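Local structure of pentalenene synthase (6Q4S) at residues F77-D80 / D81-A85; F42-Y45 / K46-D49. The protein probably converts (2E,6E)-farnesyl diphosphate, with magnesium as cofactor, into the bicyclic sesquiterpene alcohol 7-epi-alpha-eudesmol by a 1,10-cyclization. All blocks are in the same frame, centred on the assembly; numbering follows the deposited sequence.

Contact 1. Residues F77-D80 / D81-A85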
ATOM      1  N   PHE A  77      12.176  -4.907 -15.399  1.00 36.90           N
ATOM      2  CA  PHE A  77      13.173  -5.770 -15.999  1.00 36.73           C
ATOM      3  C   PHE A  77      14.569  -5.169 -16.027  1.00 39.08           C
ATOM      4  O   PHE A  77      15.553  -5.886 -16.011  1.00 42.03           O
ATOM      5  CB  PHE A  77      12.782  -6.148 -17.425  1.00 42.18           C
ATOM      6  CG  PHE A  77      11.678  -7.167 -17.508  1.00 42.23           C
ATOM      7  CD1 PHE A  77      10.319  -6.797 -17.326  1.00 41.10           C
ATOM      8  CD2 PHE A  77      11.976  -8.502 -17.798  1.00 46.16           C
ATOM      9  CE1 PHE A  77       9.305  -7.748 -17.401  1.00 42.42           C
ATOM     10  CE2 PHE A  77      10.947  -9.465 -17.879  1.00 49.94           C
ATOM     11  CZ  PHE A  77       9.613  -9.081 -17.697  1.00 48.72           C
ATOM     12  N   LEU A  78      14.659  -3.853 -16.106  1.00 35.01           N
ATOM     13  CA  LEU A  78      15.949  -3.206 -16.062  1.00 36.10           C
ATOM     14  C   LEU A  78      16.436  -3.059 -14.636  1.00 39.23           C
ATOM     15  O   LEU A  78      17.613  -2.850 -14.426  1.00 43.44           O
ATOM     16  CB  LEU A  78      15.912  -1.851 -16.715  1.00 38.31           C
ATOM     17  CG  LEU A  78      15.993  -1.980 -18.251  1.00 43.08           C
ATOM     18  CD1 LEU A  78      15.665  -0.680 -18.942  1.00 44.24           C
ATOM     19  CD2 LEU A  78      17.351  -2.547 -18.680  1.00 46.14           C
ATOM     20  N   PHE A  79      15.529  -3.125 -13.686  1.00 36.49           N
ATOM     21  CA  PHE A  79      15.845  -2.835 -12.283  1.00 38.78           C
ATOM     22  C   PHE A  79      17.157  -3.489 -11.788  1.00 48.37           C
ATOM     23  O   PHE A  79      18.122  -2.709 -11.564  1.00 40.99           O
ATOM     24  CB  PHE A  79      14.620  -3.080 -11.407  1.00 42.58           C
ATOM     25  CG  PHE A  79      14.837  -2.855  -9.943  1.00 42.34           C
ATOM     26  CD1 PHE A  79      15.690  -1.924  -9.480  1.00 48.46           C
ATOM     27  CD2 PHE A  79      14.080  -3.558  -9.043  1.00 50.44           C
ATOM     28  CE1 PHE A  79      15.855  -1.734  -8.115  1.00 53.64           C
ATOM     29  CE2 PHE A  79      14.241  -3.375  -7.677  1.00 53.62           C
ATOM     30  CZ  PHE A  79      15.159  -2.467  -7.222  1.00 45.98           C
ATOM     31  N   ASP A  80      17.282  -4.829 -11.686  1.00 51.23           N
ATOM     32  CA  ASP A  80      18.673  -5.446 -11.356  1.00 66.01           C
ATOM     33  C   ASP A  80      19.900  -4.800 -12.043  1.00 64.73           C
ATOM     34  O   ASP A  80      20.923  -4.487 -11.409  1.00 53.84           O
ATOM     35  CB  ASP A  80      18.777  -6.972 -11.575  1.00 71.24           C
ATOM     36  CG  ASP A  80      17.677  -7.522 -12.446  1.00 80.71           C
ATOM     37  OD1 ASP A  80      17.644  -7.163 -13.658  1.00 77.41           O
ATOM     38  OD2 ASP A  80      16.832  -8.278 -11.890  1.00 81.83           O
ATOM     39  N   ASP A  81      19.742  -4.540 -13.333  1.00 71.40           N
ATOM     40  CA  ASP A  81      20.837  -4.053 -14.191  1.00 72.46           C
ATOM     41  C   ASP A  81      21.202  -2.557 -13.967  1.00 65.15           C
ATOM     42  O   ASP A  81      22.096  -2.040 -14.611  1.00 58.51           O
ATOM     43  CB  ASP A  81      20.538  -4.387 -15.690  1.00 74.74           C
ATOM     44  CG  ASP A  81      20.168  -5.899 -15.912  1.00 78.14           C
ATOM     45  OD1 ASP A  81      20.272  -6.703 -14.959  1.00 90.81           O
ATOM     46  OD2 ASP A  81      19.755  -6.287 -17.018  1.00 79.12           O
ATOM     47  N   GLN A  82      20.562  -1.870 -13.029  1.00 64.90           N
ATOM     48  CA  GLN A  82      20.921  -0.476 -12.745  1.00 67.06           C
ATOM     49  C   GLN A  82      22.147  -0.335 -11.831  1.00 68.51           C
ATOM     50  O   GLN A  82      22.684   0.770 -11.714  1.00 73.42           O
ATOM     51  CB  GLN A  82      19.711   0.255 -12.141  1.00 64.63           C
ATOM     52  CG  GLN A  82      18.520   0.337 -13.091  1.00 64.95           C
ATOM     53  CD  GLN A  82      18.833   1.197 -14.325  1.00 57.15           C
ATOM     54  OE1 GLN A  82      18.963   2.386 -14.206  1.00 51.62           O
ATOM     55  NE2 GLN A  82      18.960   0.584 -15.479  1.00 48.81           N
ATOM     56  N   PHE A  83      22.570  -1.459 -11.217  1.00 64.52           N
ATOM     57  CA  PHE A  83      23.556  -1.527 -10.103  1.00 75.97           C
ATOM     58  C   PHE A  83      24.786  -2.343 -10.498  1.00 88.75           C
ATOM     59  O   PHE A  83      24.635  -3.451 -11.054  1.00 80.97           O
ATOM     60  CB  PHE A  83      22.921  -2.197  -8.854  1.00 72.83           C
ATOM     61  CG  PHE A  83      21.607  -1.599  -8.478  1.00 62.57           C
ATOM     62  CD1 PHE A  83      21.555  -0.469  -7.708  1.00 66.27           C
ATOM     63  CD2 PHE A  83      20.425  -2.111  -8.990  1.00 63.58           C
ATOM     64  CE1 PHE A  83      20.340   0.123  -7.406  1.00 62.88           C
ATOM     65  CE2 PHE A  83      19.220  -1.503  -8.719  1.00 62.32           C
ATOM     66  CZ  PHE A  83      19.181  -0.382  -7.916  1.00 62.25           C
ATOM     67  N   ASP A  84      25.977  -1.798 -10.194  1.00103.70           N
ATOM     68  CA  ASP A  84      27.267  -2.503 -10.352  1.00106.64           C
ATOM     69  C   ASP A  84      27.164  -3.862  -9.639  1.00107.54           C
ATOM     70  O   ASP A  84      26.880  -3.911  -8.432  1.00105.14           O
ATOM     71  CB  ASP A  84      28.415  -1.660  -9.760  1.00109.33           C
ATOM     72  CG  ASP A  84      29.799  -2.150 -10.184  1.00114.98           C
ATOM     73  OD1 ASP A  84      30.092  -2.109 -11.399  1.00121.21           O
ATOM     74  OD2 ASP A  84      30.598  -2.557  -9.305  1.00105.02           O
ATOM     75  N   ALA A  85      27.344  -4.949 -10.399  1.00105.89           N
ATOM     76  CA  ALA A  85      27.022  -6.318  -9.926  1.00108.72           C
ATOM     77  C   ALA A  85      28.074  -6.890  -8.962  1.00111.94           C
ATOM     78  O   ALA A  85      27.795  -7.863  -8.242  1.00108.49           O
ATOM     79  CB  ALA A  85      26.798  -7.265 -11.112  1.00 95.06           C
TER
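The DDXXD motif of a class I terpene synthase, Asp80 to Asp84, begins here at the C-terminal end of helix 63-79, and its first turn is built on residues of that helix. The backbone evidence is one sound bond, Gln82 N to Phe79 O at 3.0 Å, nearly straight at the hydrogen (164°) although the donor lies above the carbonyl plane, followed by a weak one from Phe83 N to Asp80 O at 3.5 Å. Both bonds span three residues; at Phe83 the backbone turns extended.

Two phenylalanines carry the apolar side. Phe79 CE1 lies 3.4 Å from Phe83 CE2, a placement that follows from a chi1 of 178°, which sets CG of Phe79 opposite the backbone N. The ring planes stand 70° apart and the approach is oblique. Asp80 O reaches the edge of the Phe83 ring, 3.4 Å from CD2 and near the ring plane, while CB of Gln82 lies over one face.

On the polar side the carboxylates of Asp80 and Asp81 run side by side, two acceptors facing each other with their OD1 atoms only 3.0 Å apart. Asp80 and Asp84 are probable magnesium ligands, by analogy with a close relative; Asp84 is poorly ordered here.

The chain of Gln82 bends at chi2, bringing NE2 beside Leu78 CB, and NE2 is hydrogen-bonded to Leu35 O. Phe83 packs on Arg93, Ile94 and Val97 of helix 90-103; Phe79 touches Val97 as well as Ile119 of helix 118-131, and Gln82 touches Pro118 and Ile119, so side chains of this turn pack on both helices.

Contact 2. Residues F42-Y45 / K46-D49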
ATOM      1  N   PHE A  42      21.919  -1.504 -24.559  1.00 46.96           N
ATOM      2  CA  PHE A  42      20.690  -1.285 -25.286  1.00 41.34           C
ATOM      3  C   PHE A  42      20.313  -2.475 -26.130  1.00 41.63           C
ATOM      4  O   PHE A  42      19.164  -2.894 -26.122  1.00 40.03           O
ATOM      5  CB  PHE A  42      20.811  -0.039 -26.184  1.00 42.77           C
ATOM      6  CG  PHE A  42      19.626   0.216 -27.033  1.00 37.37           C
ATOM      7  CD1 PHE A  42      18.431   0.558 -26.456  1.00 39.12           C
ATOM      8  CD2 PHE A  42      19.715   0.178 -28.418  1.00 38.23           C
ATOM      9  CE1 PHE A  42      17.324   0.840 -27.222  1.00 38.84           C
ATOM     10  CE2 PHE A  42      18.609   0.454 -29.195  1.00 37.07           C
ATOM     11  CZ  PHE A  42      17.420   0.810 -28.607  1.00 39.16           C
ATOM     12  N   GLU A  43      21.244  -2.984 -26.926  1.00 43.45           N
ATOM     13  CA  GLU A  43      20.911  -4.135 -27.798  1.00 47.71           C
ATOM     14  C   GLU A  43      20.526  -5.419 -26.976  1.00 44.52           C
ATOM     15  O   GLU A  43      19.622  -6.138 -27.327  1.00 46.35           O
ATOM     16  CB  GLU A  43      22.046  -4.379 -28.808  1.00 51.91           C
ATOM     17  CG  GLU A  43      22.309  -3.198 -29.786  1.00 54.55           C
ATOM     18  CD  GLU A  43      21.149  -2.863 -30.761  1.00 57.53           C
ATOM     19  OE1 GLU A  43      20.257  -3.720 -31.010  1.00 66.62           O
ATOM     20  OE2 GLU A  43      21.122  -1.728 -31.309  1.00 53.33           O
ATOM     21  N   GLU A  44      21.189  -5.640 -25.859  1.00 52.29           N
ATOM     22  CA  GLU A  44      20.778  -6.638 -24.850  1.00 50.31           C
ATOM     23  C   GLU A  44      19.331  -6.388 -24.387  1.00 47.82           C
ATOM     24  O   GLU A  44      18.504  -7.283 -24.475  1.00 41.61           O
ATOM     25  CB  GLU A  44      21.783  -6.584 -23.684  1.00 55.29           C
ATOM     26  CG  GLU A  44      21.440  -7.362 -22.422  1.00 70.46           C
ATOM     27  CD  GLU A  44      21.547  -8.881 -22.563  1.00 82.24           C
ATOM     28  OE1 GLU A  44      21.764  -9.391 -23.698  1.00 83.06           O
ATOM     29  OE2 GLU A  44      21.409  -9.569 -21.510  1.00 85.59           O
ATOM     30  N   TYR A  45      19.008  -5.148 -23.983  1.00 43.32           N
ATOM     31  CA  TYR A  45      17.626  -4.784 -23.639  1.00 41.66           C
ATOM     32  C   TYR A  45      16.656  -5.088 -24.792  1.00 41.01           C
ATOM     33  O   TYR A  45      15.624  -5.747 -24.626  1.00 41.22           O
ATOM     34  CB  TYR A  45      17.501  -3.301 -23.148  1.00 41.64           C
ATOM     35  CG  TYR A  45      16.051  -2.947 -22.987  1.00 40.02           C
ATOM     36  CD1 TYR A  45      15.324  -3.502 -21.950  1.00 37.29           C
ATOM     37  CD2 TYR A  45      15.356  -2.194 -23.955  1.00 35.02           C
ATOM     38  CE1 TYR A  45      13.972  -3.294 -21.834  1.00 38.89           C
ATOM     39  CE2 TYR A  45      14.011  -1.971 -23.838  1.00 36.50           C
ATOM     40  CZ  TYR A  45      13.306  -2.517 -22.765  1.00 37.97           C
ATOM     41  OH  TYR A  45      11.950  -2.353 -22.657  1.00 33.55           O
ATOM     42  N   LYS A  46      16.992  -4.632 -26.002  1.00 43.42           N
ATOM     43  CA  LYS A  46      16.112  -4.890 -27.154  1.00 44.30           C
ATOM     44  C   LYS A  46      15.818  -6.334 -27.428  1.00 44.53           C
ATOM     45  O   LYS A  46      14.729  -6.645 -27.919  1.00 42.11           O
ATOM     46  CB  LYS A  46      16.681  -4.312 -28.447  1.00 48.52           C
ATOM     47  CG  LYS A  46      16.120  -2.971 -28.843  1.00 49.33           C
ATOM     48  CD  LYS A  46      16.725  -2.537 -30.186  1.00 47.62           C
ATOM     49  CE  LYS A  46      15.839  -2.970 -31.340  1.00 56.76           C
ATOM     50  NZ  LYS A  46      16.511  -2.583 -32.606  1.00 57.78           N
ATOM     51  N   SER A  47      16.787  -7.210 -27.177  1.00 45.98           N
ATOM     52  CA  SER A  47      16.589  -8.639 -27.444  1.00 45.52           C
ATOM     53  C   SER A  47      15.510  -9.270 -26.600  1.00 43.12           C
ATOM     54  O   SER A  47      14.899 -10.246 -27.027  1.00 51.92           O
ATOM     55  CB  SER A  47      17.879  -9.447 -27.218  1.00 48.49           C
ATOM     56  OG  SER A  47      18.135  -9.600 -25.832  1.00 51.65           O
ATOM     57  N   TRP A  48      15.238  -8.731 -25.421  1.00 43.86           N
ATOM     58  CA  TRP A  48      14.179  -9.287 -24.565  1.00 42.33           C
ATOM     59  C   TRP A  48      12.787  -9.099 -25.164  1.00 45.37           C
ATOM     60  O   TRP A  48      11.818  -9.714 -24.686  1.00 39.19           O
ATOM     61  CB  TRP A  48      14.211  -8.671 -23.167  1.00 42.99           C
ATOM     62  CG  TRP A  48      15.549  -8.669 -22.463  1.00 45.23           C
ATOM     63  CD1 TRP A  48      16.644  -9.477 -22.740  1.00 44.58           C
ATOM     64  CD2 TRP A  48      15.933  -7.822 -21.350  1.00 47.44           C
ATOM     65  NE1 TRP A  48      17.676  -9.170 -21.873  1.00 54.92           N
ATOM     66  CE2 TRP A  48      17.276  -8.160 -21.014  1.00 55.75           C
ATOM     67  CE3 TRP A  48      15.260  -6.820 -20.584  1.00 44.42           C
ATOM     68  CZ2 TRP A  48      17.978  -7.516 -19.945  1.00 53.02           C
ATOM     69  CZ3 TRP A  48      15.947  -6.172 -19.547  1.00 47.30           C
ATOM     70  CH2 TRP A  48      17.308  -6.530 -19.233  1.00 52.02           C
ATOM     71  N   ASP A  49      12.672  -8.221 -26.177  1.00 37.68           N
ATOM     72  CA  ASP A  49      11.376  -7.835 -26.797  1.00 39.22           C
ATOM     73  C   ASP A  49      10.218  -7.590 -25.817  1.00 34.89           C
ATOM     74  O   ASP A  49       9.098  -8.088 -25.980  1.00 33.85           O
ATOM     75  CB  ASP A  49      10.979  -8.789 -27.952  1.00 46.76           C
ATOM     76  CG  ASP A  49      10.012  -8.089 -28.978  1.00 55.80           C
ATOM     77  OD1 ASP A  49       9.808  -6.804 -28.879  1.00 47.03           O
ATOM     78  OD2 ASP A  49       9.461  -8.811 -29.867  1.00 52.27           O
TER
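Tyr45 of helix 39-47 and Trp48 form the tightly packed part of this contact. The edge of the tyrosine ring is directed at the six-membered ring of the indole in an offset edge-to-face pair, with planes at 74° and Tyr45 CD1 3.6 Å from Trp48 CE3. Trp48 CG, beside its own backbone N (chi1 -51°), folds the indole back over the helix, where Tyr45 CA makes a CH-pi contact 4.2 Å from the six-membered ring centroid, 13° off its normal. Glu44 O lies over the same indole nearer its rim, and Ser47 OG donates to that oxygen at 2.7 Å, in the carbonyl plane and on a lone pair. Trp48 N to Tyr45 O, 3.1 Å, closes the turn.

The other side is looser and more exposed: Lys46 CG lies over one face of the Phe42 ring, toward its rim, while its NZ stays 4.2 Å from Glu43 OE1, beyond salt-bridge range; Glu43 instead pairs through OE2 with Arg39.

Trp48 touches Phe77 and Leu78 of helix 63-79, and its side chain lies about 6 Å from that of Asp80, a probable magnesium ligand. A leucine in place of Trp48 would probably leave the tyrosine edge without an aromatic face and open a gap beside Phe77 and Leu78.

Asp49, with positive phi, N-caps helix 50-57 and salt-bridges Arg23, making this a helix-to-helix junction; Tyr45 OH is hydrogen-bonded to His26 NE2 of helix 19-32.

How the contacts relate
From the N terminus the chain meets contact 2 first, where helix 39-47 ends and helix 50-57 is about to begin, and then contact 1, where helix 63-79 runs into the loop before helix 90-103. The contacts are in series, neither nesting nor crossing; each closes a local turn at a helix end. Their centres lie 14 Å apart, yet they touch: Trp48 CH2 is 3.3 Å from Asp81 OD2, and Leu78 CD2 is 4.0 Å from Tyr45 CD1. Helix 39-47 is thereby packed against the end of helix 63-79, putting Trp48 beside the start of the presumed magnesium-binding motif.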